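Local coordinates for protein YECBM32 (Yersinia enterocolitica, PDB 2JDA) that binds polygalacturonic acid, the backbone of pectin, in the periplasm as a calcium-containing carbohydrate-binding module, at residues L50-F64 with A127-L139. Sequence-based numbering, arbitrary orientation.
Sequences LDKEQSIENILIVPF and AINEIAINSAAAL. With CA (calcium ion), chain C.
Strands 53-63 and 130-133 run antiparallel, and Leu60 with Ala132 forms a hydrogen-bonded pair, Leu60 N to Ala132 O at 2.8 Å and Ala132 N to Leu60 O at 3.0 Å. A classic beta bulge interrupts the ladder where Asn129 and Glu130 both face Val62; Asn129 N reaches Val62 O at 2.8 Å, whereas the bond from Glu130 N is weak. Past the Ile59-Ile133 pair, Asn134 N still bonds Asn58 O, and then two asparagine amides take over. That of Asn134 bridges the backbone of 55-57, OD1 taking an almost straight bond from Glu57 N (2.8 Å, 176°) and ND2 donating to Ser55 O in the amide plane. Asn58 answers with its own amide, CG set between backbone N and carbonyl carbon (chi1 78°), OD1 accepting from Ser135 N and ND2 donating to Ser135 O. On the buried face Ile59 lies alongside Ile131 and Ile133, its CG1 3.7 Å from Ile133 CD1, and this layer packs on Ile75, Ile113 and Leu115 of the other sheet. On the opposite face Leu60 CD1 meets Leu139 CD1. At the bulge, Asn129 O and Glu130 OE1 bind the calcium ion, completed by Asn28, Asp31, Asp33 and Thr36, while Glu130 OE2 bonds Gly32 N, within the beta-sandwich of an F5/8 type C domain.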
ATOM      1  N   LEU A  50      10.273   6.213   4.315  1.00 12.90           N
ATOM      2  CA  LEU A  50      10.309   7.616   3.894  1.00 13.59           C
ATOM      3  C   LEU A  50      11.696   8.197   4.159  1.00 15.27           C
ATOM      4  O   LEU A  50      12.464   7.660   4.943  1.00 14.91           O
ATOM      5  CB  LEU A  50       9.235   8.430   4.605  1.00 13.52           C
ATOM      6  CG  LEU A  50       7.822   7.832   4.534  1.00 14.66           C
ATOM      7  CD1 LEU A  50       6.841   8.727   5.251  1.00 14.81           C
ATOM      8  CD2 LEU A  50       7.401   7.623   3.095  1.00 16.94           C
ATOM      9  N   ASP A  51      11.941   9.368   3.585  1.00 18.84           N
ATOM     10  CA  ASP A  51      13.259  10.007   3.774  1.00 21.28           C
ATOM     11  C   ASP A  51      13.513  10.414   5.227  1.00 21.63           C
ATOM     12  O   ASP A  51      14.640  10.388   5.734  1.00 22.97           O
ATOM     13  CB  ASP A  51      13.374  11.199   2.805  1.00 22.26           C
ATOM     14  CG  ASP A  51      12.365  12.307   3.105  1.00 26.49           C
ATOM     15  OD1 ASP A  51      11.120  12.058   3.125  1.00 27.94           O
ATOM     16  OD2 ASP A  51      12.762  13.497   3.317  1.00 28.76           O
ATOM     17  N   LYS A  52      12.441  10.779   5.945  1.00 21.18           N
ATOM     18  CA  LYS A  52      12.523  11.096   7.351  1.00 20.27           C
ATOM     19  C   LYS A  52      11.177  10.862   8.039  1.00 18.07           C
ATOM     20  O   LYS A  52      10.140  10.768   7.362  1.00 18.26           O
ATOM     21  CB  LYS A  52      12.865  12.586   7.561  1.00 21.77           C
ATOM     22  CG  LYS A  52      11.935  13.509   6.852  1.00 22.54           C
ATOM     23  CD  LYS A  52      12.242  15.013   7.073  1.00 27.85           C
ATOM     24  CE  LYS A  52      11.386  15.747   6.060  1.00 32.24           C
ATOM     25  NZ  LYS A  52      10.000  16.043   6.570  1.00 35.94           N
ATOM     26  N   GLU A  53      11.217  10.825   9.355  1.00 18.03           N
ATOM     27  CA  GLU A  53       9.991  10.859  10.141  1.00 17.04           C
ATOM     28  C   GLU A  53       9.223  12.136   9.823  1.00 14.67           C
ATOM     29  O   GLU A  53       9.763  13.257   9.834  1.00 15.47           O
ATOM     30  CB  GLU A  53      10.184  10.818  11.669  1.00 18.14           C
ATOM     31  CG  GLU A  53      10.896   9.680  12.301  1.00 20.91           C
ATOM     32  CD  GLU A  53      10.954   9.802  13.804  1.00 19.33           C
ATOM     33  OE1 GLU A  53      11.577   8.921  14.381  1.00 24.43           O
ATOM     34  OE2 GLU A  53      10.456  10.789  14.452  1.00 24.00           O
ATOM     35  N   GLN A  54       7.942  11.982   9.515  1.00 13.16           N
ATOM     36  CA  GLN A  54       7.128  13.101   9.129  1.00 12.88           C
ATOM     37  C   GLN A  54       5.638  12.802   9.281  1.00 12.38           C
ATOM     38  O   GLN A  54       5.247  11.655   9.505  1.00 11.91           O
ATOM     39  CB  GLN A  54       7.424  13.495   7.707  1.00 13.86           C
ATOM     40  CG  GLN A  54       7.089  12.401   6.685  1.00 14.63           C
ATOM     41  CD  GLN A  54       7.718  12.702   5.342  1.00 17.76           C
ATOM     42  OE1 GLN A  54       7.172  13.494   4.570  1.00 20.61           O
ATOM     43  NE2 GLN A  54       8.868  12.099   5.086  1.00 18.83           N
ATOM     44  N   SER A  55       4.810  13.829   9.151  1.00 12.38           N
ATOM     45  CA  SER A  55       3.377  13.702   9.312  1.00 13.01           C
ATOM     46  C   SER A  55       2.788  13.036   8.107  1.00 12.67           C
ATOM     47  O   SER A  55       3.151  13.354   6.962  1.00 13.77           O
ATOM     48  CB  SER A  55       2.763  15.067   9.509  1.00 13.94           C
ATOM     49  OG  SER A  55       3.347  15.658  10.670  1.00 18.26           O
ATOM     50  N   ILE A  56       1.911  12.073   8.383  1.00 12.19           N
ATOM     51  CA  ILE A  56       1.218  11.278   7.357  1.00 12.53           C
ATOM     52  C   ILE A  56      -0.268  11.520   7.506  1.00 11.50           C
ATOM     53  O   ILE A  56      -0.826  11.324   8.606  1.00 12.91           O
ATOM     54  CB  ILE A  56       1.465   9.761   7.556  1.00 13.58           C
ATOM     55  CG1 ILE A  56       2.902   9.427   7.884  1.00 18.67           C
ATOM     56  CG2 ILE A  56       0.861   8.986   6.422  1.00 14.89           C
ATOM     57  CD1 ILE A  56       3.743   9.709   6.830  1.00 19.44           C
ATOM     58  N   GLU A  57      -0.906  11.925   6.424  1.00 13.13           N
ATOM     59  CA  GLU A  57      -2.333  12.221   6.434  1.00 14.67           C
ATOM     60  C   GLU A  57      -3.139  11.433   5.434  1.00 13.03           C
ATOM     61  O   GLU A  57      -4.361  11.342   5.596  1.00 14.33           O
ATOM     62  CB  GLU A  57      -2.597  13.691   6.246  1.00 17.59           C
ATOM     63  CG  GLU A  57      -2.221  14.320   4.980  1.00 21.86           C
ATOM     64  CD  GLU A  57      -2.701  15.755   4.946  1.00 29.57           C
ATOM     65  OE1 GLU A  57      -2.211  16.523   5.826  1.00 33.19           O
ATOM     66  OE2 GLU A  57      -3.602  16.092   4.104  1.00 34.83           O
ATOM     67  N   ASN A  58      -2.507  10.844   4.411  1.00 11.99           N
ATOM     68  CA  ASN A  58      -3.274   9.983   3.511  1.00 11.42           C
ATOM     69  C   ASN A  58      -2.360   8.973   2.835  1.00 11.09           C
ATOM     70  O   ASN A  58      -1.147   9.152   2.831  1.00 11.09           O
ATOM     71  CB  ASN A  58      -4.126  10.753   2.506  1.00 11.92           C
ATOM     72  CG  ASN A  58      -3.396  11.310   1.367  1.00 11.60           C
ATOM     73  OD1 ASN A  58      -2.645  10.607   0.693  1.00 12.90           O
ATOM     74  ND2 ASN A  58      -3.612  12.606   1.100  1.00 14.05           N
ATOM     75  N   ILE A  59      -2.966   7.918   2.321  1.00 10.51           N
ATOM     76  CA  ILE A  59      -2.280   6.948   1.476  1.00 10.98           C
ATOM     77  C   ILE A  59      -3.137   6.750   0.233  1.00 11.37           C
ATOM     78  O   ILE A  59      -4.318   6.438   0.326  1.00 12.58           O
ATOM     79  CB  ILE A  59      -2.074   5.628   2.225  1.00 13.05           C
ATOM     80  CG1 ILE A  59      -1.143   5.809   3.423  1.00 13.32           C
ATOM     81  CG2 ILE A  59      -1.575   4.565   1.259  1.00 14.56           C
ATOM     82  CD1 ILE A  59      -1.258   4.725   4.532  1.00 15.40           C
ATOM     83  N   LEU A  60      -2.517   6.892  -0.927  1.00 10.91           N
ATOM     84  CA  LEU A  60      -3.108   6.523  -2.210  1.00 11.46           C
ATOM     85  C   LEU A  60      -2.729   5.062  -2.490  1.00 11.56           C
ATOM     86  O   LEU A  60      -1.554   4.730  -2.483  1.00 11.51           O
ATOM     87  CB  LEU A  60      -2.575   7.428  -3.319  1.00 12.29           C
ATOM     88  CG  LEU A  60      -2.945   6.974  -4.755  1.00 15.59           C
ATOM     89  CD1 LEU A  60      -4.399   7.171  -5.063  1.00 15.89           C
ATOM     90  CD2 LEU A  60      -2.096   7.704  -5.788  1.00 19.44           C
ATOM     91  N   ILE A  61      -3.707   4.217  -2.745  1.00 11.00           N
ATOM     92  CA  ILE A  61      -3.500   2.828  -3.125  1.00 11.20           C
ATOM     93  C   ILE A  61      -4.181   2.555  -4.456  1.00 12.28           C
ATOM     94  O   ILE A  61      -5.333   2.910  -4.680  1.00 12.48           O
ATOM     95  CB  ILE A  61      -3.907   1.840  -1.996  1.00 12.24           C
ATOM     96  CG1 ILE A  61      -3.471   0.433  -2.384  1.00 14.26           C
ATOM     97  CG2 ILE A  61      -5.397   1.917  -1.654  1.00 13.74           C
ATOM     98  CD1 ILE A  61      -3.629  -0.583  -1.272  1.00 13.55           C
ATOM     99  N   VAL A  62      -3.408   1.948  -5.360  1.00 12.00           N
ATOM    100  CA  VAL A  62      -3.844   1.612  -6.712  1.00 11.91           C
ATOM    101  C   VAL A  62      -3.652   0.095  -6.875  1.00 11.95           C
ATOM    102  O   VAL A  62      -2.614  -0.358  -7.347  1.00 12.50           O
ATOM    103  CB  VAL A  62      -3.071   2.429  -7.752  1.00 12.77           C
ATOM    104  CG1 VAL A  62      -3.652   2.158  -9.163  1.00 13.51           C
ATOM    105  CG2 VAL A  62      -3.059   3.937  -7.407  1.00 14.35           C
ATOM    106  N   PRO A  63      -4.617  -0.691  -6.451  1.00 11.20           N
ATOM    107  CA  PRO A  63      -4.477  -2.138  -6.538  1.00 11.63           C
ATOM    108  C   PRO A  63      -4.622  -2.620  -7.982  1.00 11.70           C
ATOM    109  O   PRO A  63      -5.308  -1.992  -8.786  1.00 14.06           O
ATOM    110  CB  PRO A  63      -5.572  -2.658  -5.603  1.00 13.82           C
ATOM    111  CG  PRO A  63      -6.624  -1.605  -5.655  1.00 12.19           C
ATOM    112  CD  PRO A  63      -5.888  -0.314  -5.780  1.00 13.05           C
ATOM    113  N   PHE A  64      -4.042  -3.765  -8.278  1.00 11.70           N
ATOM    114  CA  PHE A  64      -4.120  -4.393  -9.602  1.00 11.25           C
ATOM    115  C   PHE A  64      -5.490  -4.970  -9.876  1.00 12.25           C
ATOM    116  O   PHE A  64      -6.087  -5.614  -9.006  1.00 12.70           O
ATOM    117  CB  PHE A  64      -3.081  -5.526  -9.612  1.00 12.77           C
ATOM    118  CG  PHE A  64      -2.960  -6.278 -10.916  1.00 13.25           C
ATOM    119  CD1 PHE A  64      -2.583  -5.642 -12.087  1.00 14.34           C
ATOM    120  CD2 PHE A  64      -3.179  -7.655 -10.934  1.00 15.38           C
ATOM    121  CE1 PHE A  64      -2.453  -6.375 -13.280  1.00 14.45           C
ATOM    122  CE2 PHE A  64      -3.047  -8.378 -12.129  1.00 16.78           C
ATOM    123  CZ  PHE A  64      -2.686  -7.717 -13.271  1.00 15.82           C
ATOM    124  N   ALA A 127      -1.454  -7.846  -5.187  1.00 10.65           N
ATOM    125  CA  ALA A 127      -0.788  -7.158  -6.275  1.00 10.68           C
ATOM    126  C   ALA A 127      -1.194  -5.673  -6.248  1.00 10.34           C
ATOM    127  O   ALA A 127      -2.381  -5.359  -6.251  1.00 10.91           O
ATOM    128  CB  ALA A 127      -1.135  -7.817  -7.622  1.00 10.96           C
ATOM    129  N   ILE A 128      -0.217  -4.792  -6.217  1.00 10.42           N
ATOM    130  CA  ILE A 128      -0.422  -3.355  -6.073  1.00  9.70           C
ATOM    131  C   ILE A 128       0.381  -2.631  -7.139  1.00 10.30           C
ATOM    132  O   ILE A 128       1.585  -2.780  -7.205  1.00 10.32           O
ATOM    133  CB  ILE A 128      -0.084  -2.860  -4.646  1.00 11.08           C
ATOM    134  CG1 ILE A 128      -0.946  -3.584  -3.608  1.00 11.72           C
ATOM    135  CG2 ILE A 128      -0.284  -1.393  -4.581  1.00 10.92           C
ATOM    136  CD1 ILE A 128      -0.532  -3.369  -2.118  1.00 11.73           C
ATOM    137  N   ASN A 129      -0.311  -1.838  -7.958  1.00 10.57           N
ATOM    138  CA  ASN A 129       0.376  -1.077  -8.998  1.00 11.28           C
ATOM    139  C   ASN A 129       1.162   0.090  -8.434  1.00 11.22           C
ATOM    140  O   ASN A 129       2.290   0.396  -8.876  1.00 12.35           O
ATOM    141  CB  ASN A 129      -0.617  -0.543 -10.030  1.00 11.76           C
ATOM    142  CG  ASN A 129      -1.380  -1.622 -10.785  1.00 13.40           C
ATOM    143  OD1 ASN A 129      -0.946  -2.761 -10.914  1.00 15.15           O
ATOM    144  ND2 ASN A 129      -2.589  -1.247 -11.302  1.00 15.71           N
ATOM    145  N   GLU A 130       0.582   0.805  -7.469  1.00 12.01           N
ATOM    146  CA  GLU A 130       1.202   2.004  -6.958  1.00 13.14           C
ATOM    147  C   GLU A 130       0.618   2.335  -5.579  1.00 12.10           C
ATOM    148  O   GLU A 130      -0.536   2.052  -5.241  1.00 12.07           O
ATOM    149  CB  GLU A 130       0.926   3.162  -7.923  1.00 14.31           C
ATOM    150  CG  GLU A 130       1.928   4.256  -7.883  1.00 20.75           C
ATOM    151  CD  GLU A 130       3.332   3.924  -8.398  1.00 17.17           C
ATOM    152  OE1 GLU A 130       3.669   2.985  -9.192  1.00 17.28           O
ATOM    153  OE2 GLU A 130       4.147   4.622  -7.878  1.00 20.89           O
ATOM    154  N   ILE A 131       1.504   2.859  -4.743  1.00 12.64           N
ATOM    155  CA  ILE A 131       1.161   3.455  -3.489  1.00 13.33           C
ATOM    156  C   ILE A 131       1.885   4.775  -3.384  1.00 13.52           C
ATOM    157  O   ILE A 131       3.047   4.914  -3.748  1.00 14.01           O
ATOM    158  CB  ILE A 131       1.536   2.516  -2.349  1.00 13.89           C
ATOM    159  CG1 ILE A 131       0.910   2.923  -1.032  1.00 18.62           C
ATOM    160  CG2 ILE A 131       2.968   2.389  -2.232  1.00 17.07           C
ATOM    161  CD1 ILE A 131       0.502   1.641  -0.245  1.00 23.14           C
ATOM    162  N   ALA A 132       1.212   5.753  -2.812  1.00 12.61           N
ATOM    163  CA  ALA A 132       1.866   7.037  -2.516  1.00 12.55           C
ATOM    164  C   ALA A 132       1.380   7.525  -1.143  1.00 11.82           C
ATOM    165  O   ALA A 132       0.271   7.172  -0.706  1.00 13.35           O
ATOM    166  CB  ALA A 132       1.591   8.057  -3.582  1.00 13.71           C
ATOM    167  N   ILE A 133       2.173   8.350  -0.500  1.00 12.77           N
ATOM    168  CA  ILE A 133       1.882   8.851   0.844  1.00 12.88           C
ATOM    169  C   ILE A 133       1.685  10.375   0.720  1.00 13.21           C
ATOM    170  O   ILE A 133       2.468  11.066   0.096  1.00 14.08           O
ATOM    171  CB  ILE A 133       3.027   8.542   1.775  1.00 13.03           C
ATOM    172  CG1 ILE A 133       3.394   7.023   1.773  1.00 18.10           C
ATOM    173  CG2 ILE A 133       2.774   9.144   3.136  1.00 15.19           C
ATOM    174  CD1 ILE A 133       2.357   6.215   2.160  1.00 21.13           C
ATOM    175  N   ASN A 134       0.618  10.872   1.307  1.00 12.45           N
ATOM    176  CA  ASN A 134       0.249  12.289   1.245  1.00 12.74           C
ATOM    177  C   ASN A 134       0.048  12.766  -0.212  1.00 13.66           C
ATOM    178  O   ASN A 134       0.685  13.720  -0.681  1.00 16.40           O
ATOM    179  CB  ASN A 134       1.314  13.118   1.944  1.00 12.37           C
ATOM    180  CG  ASN A 134       1.360  12.883   3.430  1.00 12.42           C
ATOM    181  OD1 ASN A 134       0.434  12.321   4.025  1.00 12.88           O
ATOM    182  ND2 ASN A 134       2.443  13.351   4.065  1.00 14.08           N
ATOM    183  N   SER A 135      -0.838  12.051  -0.918  1.00 14.45           N
ATOM    184  CA  SER A 135      -1.170  12.333  -2.301  1.00 15.89           C
ATOM    185  C   SER A 135      -2.158  13.475  -2.426  1.00 16.46           C
ATOM    186  O   SER A 135      -3.057  13.633  -1.626  1.00 17.37           O
ATOM    187  CB  SER A 135      -1.780  11.081  -2.869  1.00 15.31           C
ATOM    188  OG  SER A 135      -2.247  11.223  -4.197  1.00 17.56           O
ATOM    189  N   ALA A 136      -1.982  14.243  -3.496  1.00 18.78           N
ATOM    190  CA  ALA A 136      -2.963  15.239  -3.926  1.00 20.50           C
ATOM    191  C   ALA A 136      -3.980  14.708  -4.955  1.00 20.35           C
ATOM    192  O   ALA A 136      -4.731  15.486  -5.533  1.00 21.14           O
ATOM    193  CB  ALA A 136      -2.234  16.450  -4.470  1.00 21.97           C
ATOM    194  N   ALA A 137      -4.050  13.401  -5.157  1.00 19.47           N
ATOM    195  CA  ALA A 137      -5.007  12.817  -6.098  1.00 19.16           C
ATOM    196  C   ALA A 137      -6.417  13.355  -5.857  1.00 19.14           C
ATOM    197  O   ALA A 137      -6.844  13.517  -4.724  1.00 18.79           O
ATOM    198  CB  ALA A 137      -4.988  11.343  -6.015  1.00 19.92           C
ATOM    199  N   ALA A 138      -7.118  13.609  -6.964  1.00 19.33           N
ATOM    200  CA  ALA A 138      -8.469  14.141  -6.974  1.00 19.37           C
ATOM    201  C   ALA A 138      -9.456  12.996  -6.889  1.00 18.88           C
ATOM    202  O   ALA A 138     -10.126  12.612  -7.847  1.00 21.49           O
ATOM    203  CB  ALA A 138      -8.659  14.991  -8.249  1.00 20.53           C
ATOM    204  N   LEU A 139      -9.493  12.416  -5.685  1.00 16.36           N
ATOM    205  CA  LEU A 139     -10.296  11.282  -5.360  1.00 15.12           C
ATOM    206  C   LEU A 139     -10.975  11.554  -4.024  1.00 13.37           C
ATOM    207  O   LEU A 139     -10.406  12.264  -3.180  1.00 14.23           O
ATOM    208  CB  LEU A 139      -9.405  10.053  -5.173  1.00 15.23           C
ATOM    209  CG  LEU A 139      -8.663   9.540  -6.408  1.00 15.80           C
ATOM    210  CD1 LEU A 139      -7.750   8.448  -5.955  1.00 17.66           C
ATOM    211  CD2 LEU A 139      -9.642   9.039  -7.455  1.00 19.31           C
TER
HETATM  212 CA    CA C1146       4.170   0.855 -10.273  1.00 11.95          CA